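Long-range contacts in probable mannosyltransferase KTR4 (Saccharomyces cerevisiae, PDB 5A07), which probably acts as a mannosyltransferase and belongs to a glycosyltransferase family of the GT-A clan: residues E86-R94 and N242-N252; Y286-L296 and S359-S369. All blocks are in the same frame, centred on the assembly; numbering follows the deposited sequence.

Overall arrangement
Both contacts lie within one GT-A family region and follow one another along the chain: interaction 1 closes before interaction 2 opens. Their centres are 24 Å apart, and their nearest atoms are about 6 Å apart without touching. The mixed sheet links them. Helix 245-251 of interaction 1 is followed, after a short loop, by strand 256-262, and helix 354-365 of interaction 2 is followed by strand 371-373. These two strands pair in parallel. Interaction 1 fixes a loop from before the first sheet strand against the helix. Interaction 2 closes the end of helix 354-365 with a turn. No residue of either contact belongs to the GDP pocket or the manganese site, consistent with structural packing.

Interaction 1 (E86-R94 and N242-N252); sequences EPKVDNLVR and NYDVFQFMNKN
Arg94 NH1 donates to Asn242 O across the contact (3.0 Å) and to Glu86 OE2 in its own segment (2.7 Å). It reaches Asn242 O from above the carbonyl plane. Here an irregular loop that precedes strand 105-110 of the GT-A fold lies over the N-cap and one side of helix 245-251. The Arg94-Glu86 salt bridge is end-on, with NH1 and NH2 each meeting one carboxylate oxygen on its syn lone pair. Both oxygens lie in the guanidinium plane, which keeps the two groups coplanar. A water links Glu86 OE2 to Asn242 N. Next along, Asp244 N donates to Val93 O (2.9 Å). Asp244 is the N-cap: its OD1 accepts from Gln247 N, and its OD2 is bound by Tyr136 OH and Gly101 N. A second water joins Val93 N to Asp244 O.

Apolar groups fill the middle. Pro87 CD presses obliquely on Tyr243 CE1 (3.4 Å), and Pro87 CB meets Phe248 CE1 (3.6 Å). Leu92 CD2 touches both rings, oblique to each. Tyr243 CG lies between its backbone N and carbonyl carbon (chi1 58°), which turns the ring toward Pro87. Its hydroxyl is bonded to Asp376. Phe248 also meets His372 edge-to-face.

At the helix end, two amides exchange hydrogen bonds. Asn252 ND2 reaches Asn91 OD1 nearly straight (3.1 Å, 171°), and Asn91 ND2 returns to Asn252 OD1 (3.2 Å). The amide planes are 51° apart. Asn252 ND2 spends its other N-H on Phe248 O, on a lone pair in the carbonyl plane (3.0 Å).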
loop_
_atom_site.group_PDB
_atom_site.type_symbol
_atom_site.label_atom_id
_atom_site.label_comp_id
_atom_site.label_asym_id
_atom_site.label_seq_id
_atom_site.Cartn_x
_atom_site.Cartn_y
_atom_site.Cartn_z
ATOM N N GLU B 86 11.003 -0.918 18.573
ATOM C CA GLU B 86 10.840 0.315 17.860
ATOM C C GLU B 86 11.982 0.523 16.906
ATOM O O GLU B 86 12.990 -0.097 17.065
ATOM C CB GLU B 86 10.962 1.520 18.798
ATOM C CG GLU B 86 10.233 1.473 20.048
ATOM C CD GLU B 86 10.296 2.818 20.701
ATOM O OE1 GLU B 86 11.380 3.227 21.157
ATOM O OE2 GLU B 86 9.271 3.468 20.744
ATOM N N PRO B 87 11.860 1.474 15.954
ATOM C CA PRO B 87 12.964 1.681 15.018
ATOM C C PRO B 87 14.200 2.073 15.790
ATOM O O PRO B 87 14.105 2.854 16.754
ATOM C CB PRO B 87 12.473 2.808 14.160
ATOM C CG PRO B 87 10.995 2.672 14.186
ATOM C CD PRO B 87 10.691 2.253 15.565
ATOM N N LYS B 88 15.341 1.554 15.359
ATOM C CA LYS B 88 16.633 1.810 16.037
ATOM C C LYS B 88 17.288 3.029 15.433
ATOM O O LYS B 88 18.224 2.926 14.639
ATOM C CB LYS B 88 17.494 0.576 15.883
ATOM C CG LYS B 88 16.896 -0.537 16.706
ATOM C CD LYS B 88 17.689 -1.773 16.461
ATOM C CE LYS B 88 17.667 -2.622 17.693
ATOM N NZ LYS B 88 18.646 -3.717 17.489
ATOM N N VAL B 89 16.729 4.184 15.728
ATOM C CA VAL B 89 17.206 5.440 15.250
ATOM C C VAL B 89 17.228 6.314 16.465
ATOM O O VAL B 89 16.512 6.071 17.422
ATOM C CB VAL B 89 16.333 6.109 14.140
ATOM C CG1 VAL B 89 16.345 5.261 12.895
ATOM C CG2 VAL B 89 14.889 6.367 14.593
ATOM N N ASP B 90 18.017 7.368 16.454
ATOM C CA ASP B 90 18.139 8.163 17.692
ATOM C C ASP B 90 17.206 9.407 17.693
ATOM O O ASP B 90 17.245 10.207 18.610
ATOM C CB ASP B 90 19.619 8.566 17.929
ATOM C CG ASP B 90 20.233 9.297 16.722
ATOM O OD1 ASP B 90 19.482 9.833 15.858
ATOM O OD2 ASP B 90 21.476 9.332 16.627
ATOM N N ASN B 91 16.394 9.569 16.672
ATOM C CA ASN B 91 15.687 10.805 16.503
ATOM C C ASN B 91 14.162 10.680 16.770
ATOM O O ASN B 91 13.408 11.456 16.239
ATOM C CB ASN B 91 16.008 11.318 15.091
ATOM C CG ASN B 91 15.667 10.316 13.961
ATOM O OD1 ASN B 91 14.705 9.554 14.003
ATOM N ND2 ASN B 91 16.407 10.423 12.879
ATOM N N LEU B 92 13.708 9.632 17.467
ATOM C CA LEU B 92 12.252 9.396 17.624
ATOM C C LEU B 92 11.580 10.514 18.404
ATOM O O LEU B 92 12.123 10.965 19.415
ATOM C CB LEU B 92 12.006 8.059 18.324
ATOM C CG LEU B 92 12.422 6.811 17.511
ATOM C CD1 LEU B 92 12.042 5.571 18.256
ATOM C CD2 LEU B 92 11.803 6.813 16.118
ATOM N N VAL B 93 10.381 10.918 17.990
ATOM C CA VAL B 93 9.672 12.014 18.639
ATOM C C VAL B 93 8.606 11.396 19.528
ATOM O O VAL B 93 7.712 10.661 19.071
ATOM C CB VAL B 93 9.036 12.926 17.606
ATOM C CG1 VAL B 93 8.092 13.948 18.233
ATOM C CG2 VAL B 93 10.121 13.585 16.738
ATOM N N ARG B 94 8.716 11.642 20.813
ATOM C CA ARG B 94 7.815 11.052 21.813
ATOM C C ARG B 94 6.599 11.957 22.067
ATOM O O ARG B 94 6.616 13.142 21.767
ATOM C CB ARG B 94 8.553 10.860 23.164
ATOM C CG ARG B 94 9.816 10.033 23.103
ATOM C CD ARG B 94 9.520 8.670 22.530
ATOM N NE ARG B 94 10.695 7.809 22.470
ATOM C CZ ARG B 94 10.657 6.542 22.074
ATOM N NH1 ARG B 94 9.508 6.014 21.654
ATOM N NH2 ARG B 94 11.756 5.811 22.078
ATOM N N ASN B 242 4.776 4.245 20.156
ATOM C CA ASN B 242 5.106 5.330 21.072
ATOM C C ASN B 242 6.064 6.423 20.512
ATOM O O ASN B 242 6.760 7.098 21.255
ATOM C CB ASN B 242 5.672 4.721 22.347
ATOM C CG ASN B 242 4.593 4.071 23.154
ATOM O OD1 ASN B 242 3.554 4.648 23.377
ATOM N ND2 ASN B 242 4.828 2.887 23.586
ATOM N N TYR B 243 6.080 6.572 19.214
ATOM C CA TYR B 243 6.770 7.641 18.523
ATOM C C TYR B 243 5.846 8.156 17.461
ATOM O O TYR B 243 4.975 7.433 16.981
ATOM C CB TYR B 243 8.092 7.171 17.898
ATOM C CG TYR B 243 7.959 6.036 16.899
ATOM C CD1 TYR B 243 7.874 4.748 17.327
ATOM C CD2 TYR B 243 7.867 6.305 15.539
ATOM C CE1 TYR B 243 7.720 3.710 16.438
ATOM C CE2 TYR B 243 7.711 5.299 14.649
ATOM C CZ TYR B 243 7.646 3.997 15.093
ATOM O OH TYR B 243 7.492 2.980 14.230
ATOM N N ASP B 244 6.048 9.406 17.090
ATOM C CA ASP B 244 5.292 10.076 15.999
ATOM C C ASP B 244 5.720 9.512 14.648
ATOM O O ASP B 244 6.862 9.643 14.241
ATOM C CB ASP B 244 5.534 11.568 16.078
ATOM C CG ASP B 244 4.677 12.386 15.127
ATOM O OD1 ASP B 244 4.509 12.014 13.941
ATOM O OD2 ASP B 244 4.124 13.412 15.572
ATOM N N VAL B 245 4.799 8.824 13.990
ATOM C CA VAL B 245 5.080 8.078 12.791
ATOM C C VAL B 245 5.369 8.979 11.625
ATOM O O VAL B 245 6.328 8.774 10.893
ATOM C CB VAL B 245 3.902 7.119 12.474
ATOM C CG1 VAL B 245 4.012 6.477 11.116
ATOM C CG2 VAL B 245 3.860 6.011 13.504
ATOM N N PHE B 246 4.572 10.019 11.467
ATOM C CA PHE B 246 4.879 11.009 10.404
ATOM C C PHE B 246 6.227 11.680 10.609
ATOM O O PHE B 246 6.979 11.882 9.644
ATOM C CB PHE B 246 3.782 12.062 10.273
ATOM C CG PHE B 246 2.422 11.540 9.942
ATOM C CD1 PHE B 246 2.226 10.582 8.997
ATOM C CD2 PHE B 246 1.303 12.112 10.496
ATOM C CE1 PHE B 246 0.968 10.178 8.635
ATOM C CE2 PHE B 246 0.024 11.669 10.147
ATOM C CZ PHE B 246 -0.128 10.695 9.204
ATOM N N GLN B 247 6.555 12.018 11.821
ATOM C CA GLN B 247 7.881 12.652 12.088
ATOM C C GLN B 247 9.010 11.654 11.860
ATOM O O GLN B 247 10.071 12.059 11.433
ATOM C CB GLN B 247 7.981 13.280 13.517
ATOM C CG GLN B 247 7.010 14.432 13.739
ATOM C CD GLN B 247 7.349 15.716 12.972
ATOM O OE1 GLN B 247 7.885 15.673 11.905
ATOM N NE2 GLN B 247 7.017 16.866 13.559
ATOM N N PHE B 248 8.802 10.360 12.170
ATOM C CA PHE B 248 9.769 9.360 11.835
ATOM C C PHE B 248 10.020 9.311 10.346
ATOM O O PHE B 248 11.176 9.291 9.873
ATOM C CB PHE B 248 9.348 7.987 12.363
ATOM C CG PHE B 248 10.117 6.872 11.776
ATOM C CD1 PHE B 248 11.333 6.504 12.309
ATOM C CD2 PHE B 248 9.636 6.195 10.643
ATOM C CE1 PHE B 248 12.112 5.500 11.735
ATOM C CE2 PHE B 248 10.380 5.151 10.073
ATOM C CZ PHE B 248 11.635 4.818 10.603
ATOM N N MET B 249 8.951 9.379 9.574
ATOM C CA MET B 249 9.080 9.343 8.095
ATOM C C MET B 249 9.906 10.548 7.612
ATOM O O MET B 249 10.795 10.433 6.751
ATOM C CB MET B 249 7.717 9.419 7.389
ATOM C CG MET B 249 6.652 8.392 7.713
ATOM S SD MET B 249 7.158 6.814 7.186
ATOM C CE MET B 249 6.723 6.928 5.424
ATOM N N ASN B 250 9.539 11.694 8.105
ATOM C CA ASN B 250 10.171 12.921 7.681
ATOM C C ASN B 250 11.649 12.947 8.082
ATOM O O ASN B 250 12.528 13.224 7.248
ATOM C CB ASN B 250 9.460 14.114 8.324
ATOM C CG ASN B 250 9.875 15.397 7.689
ATOM O OD1 ASN B 250 9.493 15.703 6.588
ATOM N ND2 ASN B 250 10.751 16.089 8.347
ATOM N N LYS B 251 11.935 12.669 9.354
ATOM C CA LYS B 251 13.277 12.702 9.834
ATOM C C LYS B 251 14.191 11.647 9.195
ATOM O O LYS B 251 15.381 11.848 9.155
ATOM C CB LYS B 251 13.306 12.576 11.359
ATOM C CG LYS B 251 14.567 13.056 11.982
ATOM C CD LYS B 251 14.771 14.583 11.870
ATOM C CE LYS B 251 16.237 14.983 12.087
ATOM N NZ LYS B 251 16.698 14.558 13.439
ATOM N N ASN B 252 13.669 10.525 8.720
ATOM C CA ASN B 252 14.482 9.480 8.120
ATOM C C ASN B 252 14.318 9.345 6.601
ATOM O O ASN B 252 14.666 8.337 6.020
ATOM C CB ASN B 252 14.239 8.172 8.884
ATOM C CG ASN B 252 14.677 8.285 10.331
ATOM O OD1 ASN B 252 15.856 8.182 10.632
ATOM N ND2 ASN B 252 13.747 8.662 11.241
HETATM O O HOH W 1 6.873 2.218 19.993
HETATM O O HOH W 2 7.311 1.318 22.558
HETATM O O HOH W 3 9.307 9.985 15.521
#

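Interaction 2 (Y286-L296 and S359-S369); sequences YLNVNGAFAWL and SLALALFADKS
Ala363 CB is a small bump that fits against the fork of Leu296, with CD1 and CD2 each 3.7 Å from it. The Trp295 ring brings its edge to the same methyl, and Ala292 CB closes in from the turn side. Leu364 makes the neighbouring bump. It starts out away from 286-296, yet its CD2 swings back into a hollow lined by Leu296 CD1 (3.7 Å), the edge of Phe293 at CE1 (3.9 Å) and Leu287 CD2. One turn back toward the N-terminus of the helix, Leu360 CD2 meets Leu296 CD2.

Gly291 brings its bare CA to 3.0 Å from Ala363 O, so the two backbones touch directly. A type I beta turn, Asn288 to Gly291, lies against the C-terminal end of helix 354-365 and leads into helix 293-297. Carbonyls near the helix end are taken up by the turn and the residue after it: Asn288 N bonds to Leu364 O (2.9 Å, 168°), and Ala292 N makes a bent bond to Ala363 O (2.8 Å, 133°). Lys368 N donates in return to Asn290 O (2.9 Å), and its side chain runs along Asn290 O and Gly291 O.

Asn288 CB packs on Ala366 C. Its CG stands opposite the backbone N (chi1 -171°), which lays the amide over the Ala366-Asp367 peptide. Two Asx turns meet here, one from each segment: Asn288 OD1 accepts from Asn290 N, and Asp367 OD1 from Ser369 N. At the Tyr286 end, Phe365 CD1 touches Tyr286 O and CB, with the carbonyl oxygen oblique to the ring. A water there donates to both Tyr286 O and Phe365 O.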
loop_
_atom_site.group_PDB
_atom_site.type_symbol
_atom_site.label_atom_id
_atom_site.label_comp_id
_atom_site.label_asym_id
_atom_site.label_seq_id
_atom_site.Cartn_x
_atom_site.Cartn_y
_atom_site.Cartn_z
ATOM N N TYR B 286 12.674 9.058 -15.651
ATOM C CA TYR B 286 11.847 8.919 -14.417
ATOM C C TYR B 286 12.306 7.732 -13.578
ATOM O O TYR B 286 12.041 7.700 -12.391
ATOM C CB TYR B 286 10.363 8.750 -14.782
ATOM C CG TYR B 286 9.714 9.972 -15.383
ATOM C CD1 TYR B 286 10.242 11.226 -15.236
ATOM C CD2 TYR B 286 8.536 9.846 -16.068
ATOM C CE1 TYR B 286 9.581 12.355 -15.781
ATOM C CE2 TYR B 286 7.892 10.938 -16.595
ATOM C CZ TYR B 286 8.421 12.177 -16.415
ATOM O OH TYR B 286 7.778 13.213 -16.987
ATOM N N LEU B 287 12.978 6.763 -14.203
ATOM C CA LEU B 287 13.555 5.631 -13.474
ATOM C C LEU B 287 14.535 6.054 -12.365
ATOM O O LEU B 287 15.357 6.909 -12.580
ATOM C CB LEU B 287 14.234 4.631 -14.427
ATOM C CG LEU B 287 13.302 3.881 -15.361
ATOM C CD1 LEU B 287 14.120 3.150 -16.413
ATOM C CD2 LEU B 287 12.482 2.864 -14.587
ATOM N N ASN B 288 14.420 5.491 -11.150
ATOM C CA ASN B 288 15.425 5.653 -10.096
ATOM C C ASN B 288 16.397 4.526 -10.151
ATOM O O ASN B 288 15.989 3.360 -10.299
ATOM C CB ASN B 288 14.791 5.701 -8.695
ATOM C CG ASN B 288 15.773 6.084 -7.634
ATOM O OD1 ASN B 288 16.565 5.292 -7.176
ATOM N ND2 ASN B 288 15.747 7.313 -7.267
ATOM N N VAL B 289 17.697 4.822 -10.054
ATOM C CA VAL B 289 18.703 3.771 -10.274
ATOM C C VAL B 289 18.712 2.778 -9.119
ATOM O O VAL B 289 19.197 1.683 -9.275
ATOM C CB VAL B 289 20.153 4.319 -10.521
ATOM C CG1 VAL B 289 20.135 5.225 -11.758
ATOM C CG2 VAL B 289 20.668 5.109 -9.334
ATOM N N ASN B 290 18.171 3.158 -7.979
ATOM C CA ASN B 290 17.984 2.261 -6.869
ATOM C C ASN B 290 16.528 1.763 -6.678
ATOM O O ASN B 290 16.126 1.475 -5.536
ATOM C CB ASN B 290 18.496 2.872 -5.543
ATOM C CG ASN B 290 18.874 1.788 -4.496
ATOM O OD1 ASN B 290 18.719 1.898 -3.203
ATOM N ND2 ASN B 290 19.356 0.697 -5.034
ATOM N N GLY B 291 15.791 1.646 -7.765
ATOM C CA GLY B 291 14.432 1.128 -7.746
ATOM C C GLY B 291 14.354 -0.337 -7.350
ATOM O O GLY B 291 15.337 -1.123 -7.438
ATOM N N ALA B 292 13.155 -0.740 -6.938
ATOM C CA ALA B 292 12.960 -2.096 -6.453
ATOM C C ALA B 292 12.755 -3.072 -7.587
ATOM O O ALA B 292 11.738 -3.718 -7.688
ATOM C CB ALA B 292 11.802 -2.132 -5.478
ATOM N N PHE B 293 13.747 -3.201 -8.474
ATOM C CA PHE B 293 13.541 -3.938 -9.706
ATOM C C PHE B 293 13.454 -5.431 -9.544
ATOM O O PHE B 293 12.660 -6.059 -10.200
ATOM C CB PHE B 293 14.651 -3.591 -10.721
ATOM C CG PHE B 293 14.774 -2.124 -10.967
ATOM C CD1 PHE B 293 13.710 -1.390 -11.447
ATOM C CD2 PHE B 293 15.965 -1.469 -10.724
ATOM C CE1 PHE B 293 13.821 -0.014 -11.666
ATOM C CE2 PHE B 293 16.076 -0.107 -10.964
ATOM C CZ PHE B 293 14.988 0.625 -11.406
ATOM N N ALA B 294 14.243 -6.017 -8.639
ATOM C CA ALA B 294 14.155 -7.411 -8.416
ATOM C C ALA B 294 12.748 -7.850 -7.895
ATOM O O ALA B 294 12.178 -8.879 -8.308
ATOM C CB ALA B 294 15.272 -7.818 -7.466
ATOM N N TRP B 295 12.207 -7.063 -7.007
ATOM C CA TRP B 295 10.867 -7.310 -6.450
ATOM C C TRP B 295 9.798 -7.341 -7.518
ATOM O O TRP B 295 8.911 -8.200 -7.473
ATOM C CB TRP B 295 10.562 -6.219 -5.438
ATOM C CG TRP B 295 9.287 -6.251 -4.690
ATOM C CD1 TRP B 295 8.867 -7.202 -3.825
ATOM C CD2 TRP B 295 8.268 -5.247 -4.685
ATOM N NE1 TRP B 295 7.651 -6.866 -3.292
ATOM C CE2 TRP B 295 7.281 -5.653 -3.773
ATOM C CE3 TRP B 295 8.089 -4.073 -5.352
ATOM C CZ2 TRP B 295 6.131 -4.918 -3.544
ATOM C CZ3 TRP B 295 6.964 -3.314 -5.089
ATOM C CH2 TRP B 295 5.997 -3.750 -4.193
ATOM N N LEU B 296 9.874 -6.471 -8.518
ATOM C CA LEU B 296 8.965 -6.519 -9.675
ATOM C C LEU B 296 9.165 -7.749 -10.616
ATOM O O LEU B 296 8.253 -8.166 -11.303
ATOM C CB LEU B 296 9.141 -5.288 -10.511
ATOM C CG LEU B 296 8.979 -3.951 -9.801
ATOM C CD1 LEU B 296 9.249 -2.802 -10.725
ATOM C CD2 LEU B 296 7.535 -3.873 -9.251
ATOM N N SER B 359 2.345 0.697 -6.289
ATOM C CA SER B 359 3.549 -0.119 -6.025
ATOM C C SER B 359 4.517 -0.087 -7.232
ATOM O O SER B 359 5.719 0.040 -7.041
ATOM C CB SER B 359 3.188 -1.572 -5.720
ATOM O OG SER B 359 2.401 -1.649 -4.545
ATOM N N LEU B 360 3.973 -0.085 -8.442
ATOM C CA LEU B 360 4.842 0.035 -9.654
ATOM C C LEU B 360 5.537 1.362 -9.719
ATOM O O LEU B 360 6.738 1.458 -9.957
ATOM C CB LEU B 360 4.024 -0.198 -10.954
ATOM C CG LEU B 360 3.662 -1.625 -11.143
ATOM C CD1 LEU B 360 2.561 -1.779 -12.195
ATOM C CD2 LEU B 360 4.847 -2.443 -11.598
ATOM N N ALA B 361 4.790 2.418 -9.402
ATOM C CA ALA B 361 5.355 3.735 -9.364
ATOM C C ALA B 361 6.447 3.854 -8.300
ATOM O O ALA B 361 7.508 4.446 -8.557
ATOM C CB ALA B 361 4.314 4.780 -9.127
ATOM N N LEU B 362 6.159 3.372 -7.096
ATOM C CA LEU B 362 7.162 3.439 -6.039
ATOM C C LEU B 362 8.442 2.631 -6.430
ATOM O O LEU B 362 9.540 3.026 -6.172
ATOM C CB LEU B 362 6.554 2.904 -4.744
ATOM C CG LEU B 362 5.604 3.837 -4.035
ATOM C CD1 LEU B 362 4.806 2.998 -3.020
ATOM C CD2 LEU B 362 6.355 4.950 -3.325
ATOM N N ALA B 363 8.263 1.458 -6.987
ATOM C CA ALA B 363 9.397 0.590 -7.265
ATOM C C ALA B 363 10.257 1.141 -8.446
ATOM O O ALA B 363 11.476 0.968 -8.463
ATOM C CB ALA B 363 8.889 -0.791 -7.604
ATOM N N LEU B 364 9.604 1.778 -9.416
ATOM C CA LEU B 364 10.296 2.247 -10.629
ATOM C C LEU B 364 10.862 3.638 -10.450
ATOM O O LEU B 364 11.976 3.924 -10.966
ATOM C CB LEU B 364 9.346 2.241 -11.826
ATOM C CG LEU B 364 8.977 0.828 -12.220
ATOM C CD1 LEU B 364 7.822 0.869 -13.173
ATOM C CD2 LEU B 364 10.128 0.073 -12.832
ATOM N N PHE B 365 10.185 4.519 -9.693
ATOM C CA PHE B 365 10.490 5.945 -9.727
ATOM C C PHE B 365 11.068 6.467 -8.471
ATOM O O PHE B 365 11.259 7.661 -8.373
ATOM C CB PHE B 365 9.259 6.800 -10.130
ATOM C CG PHE B 365 8.529 6.288 -11.361
ATOM C CD1 PHE B 365 9.237 5.846 -12.460
ATOM C CD2 PHE B 365 7.172 6.301 -11.424
ATOM C CE1 PHE B 365 8.593 5.347 -13.603
ATOM C CE2 PHE B 365 6.500 5.795 -12.519
ATOM C CZ PHE B 365 7.215 5.311 -13.625
ATOM N N ALA B 366 11.375 5.590 -7.507
ATOM C CA ALA B 366 11.915 5.996 -6.212
ATOM C C ALA B 366 12.970 5.009 -5.777
ATOM O O ALA B 366 12.977 3.856 -6.200
ATOM C CB ALA B 366 10.842 6.057 -5.142
ATOM N N ASP B 367 13.829 5.491 -4.907
ATOM C CA ASP B 367 14.867 4.713 -4.311
ATOM C C ASP B 367 14.244 3.768 -3.284
ATOM O O ASP B 367 13.607 4.209 -2.341
ATOM C CB ASP B 367 15.824 5.652 -3.534
ATOM C CG ASP B 367 17.027 4.922 -2.973
ATOM O OD1 ASP B 367 16.963 3.748 -2.506
ATOM O OD2 ASP B 367 18.120 5.518 -2.968
ATOM N N LYS B 368 14.486 2.478 -3.423
ATOM C CA LYS B 368 13.830 1.512 -2.582
ATOM C C LYS B 368 14.155 1.631 -1.065
ATOM O O LYS B 368 13.363 1.125 -0.221
ATOM C CB LYS B 368 14.086 0.114 -3.076
ATOM C CG LYS B 368 15.517 -0.355 -2.859
ATOM C CD LYS B 368 15.738 -1.529 -3.794
ATOM C CE LYS B 368 16.869 -2.414 -3.336
ATOM N NZ LYS B 368 18.086 -1.834 -3.733
ATOM N N SER B 369 15.268 2.271 -0.708
ATOM C CA SER B 369 15.648 2.469 0.696
ATOM C C SER B 369 14.827 3.609 1.359
ATOM O O SER B 369 14.901 3.776 2.569
ATOM C CB SER B 369 17.150 2.748 0.811
ATOM O OG SER B 369 17.467 3.986 0.175
HETATM O O HOH W 4 12.006 9.310 -10.369
HETATM O O HOH W 5 18.938 6.253 -5.570
HETATM O O HOH W 6 17.951 -1.468 -6.856
HETATM O O HOH W 7 11.794 1.617 -5.081
#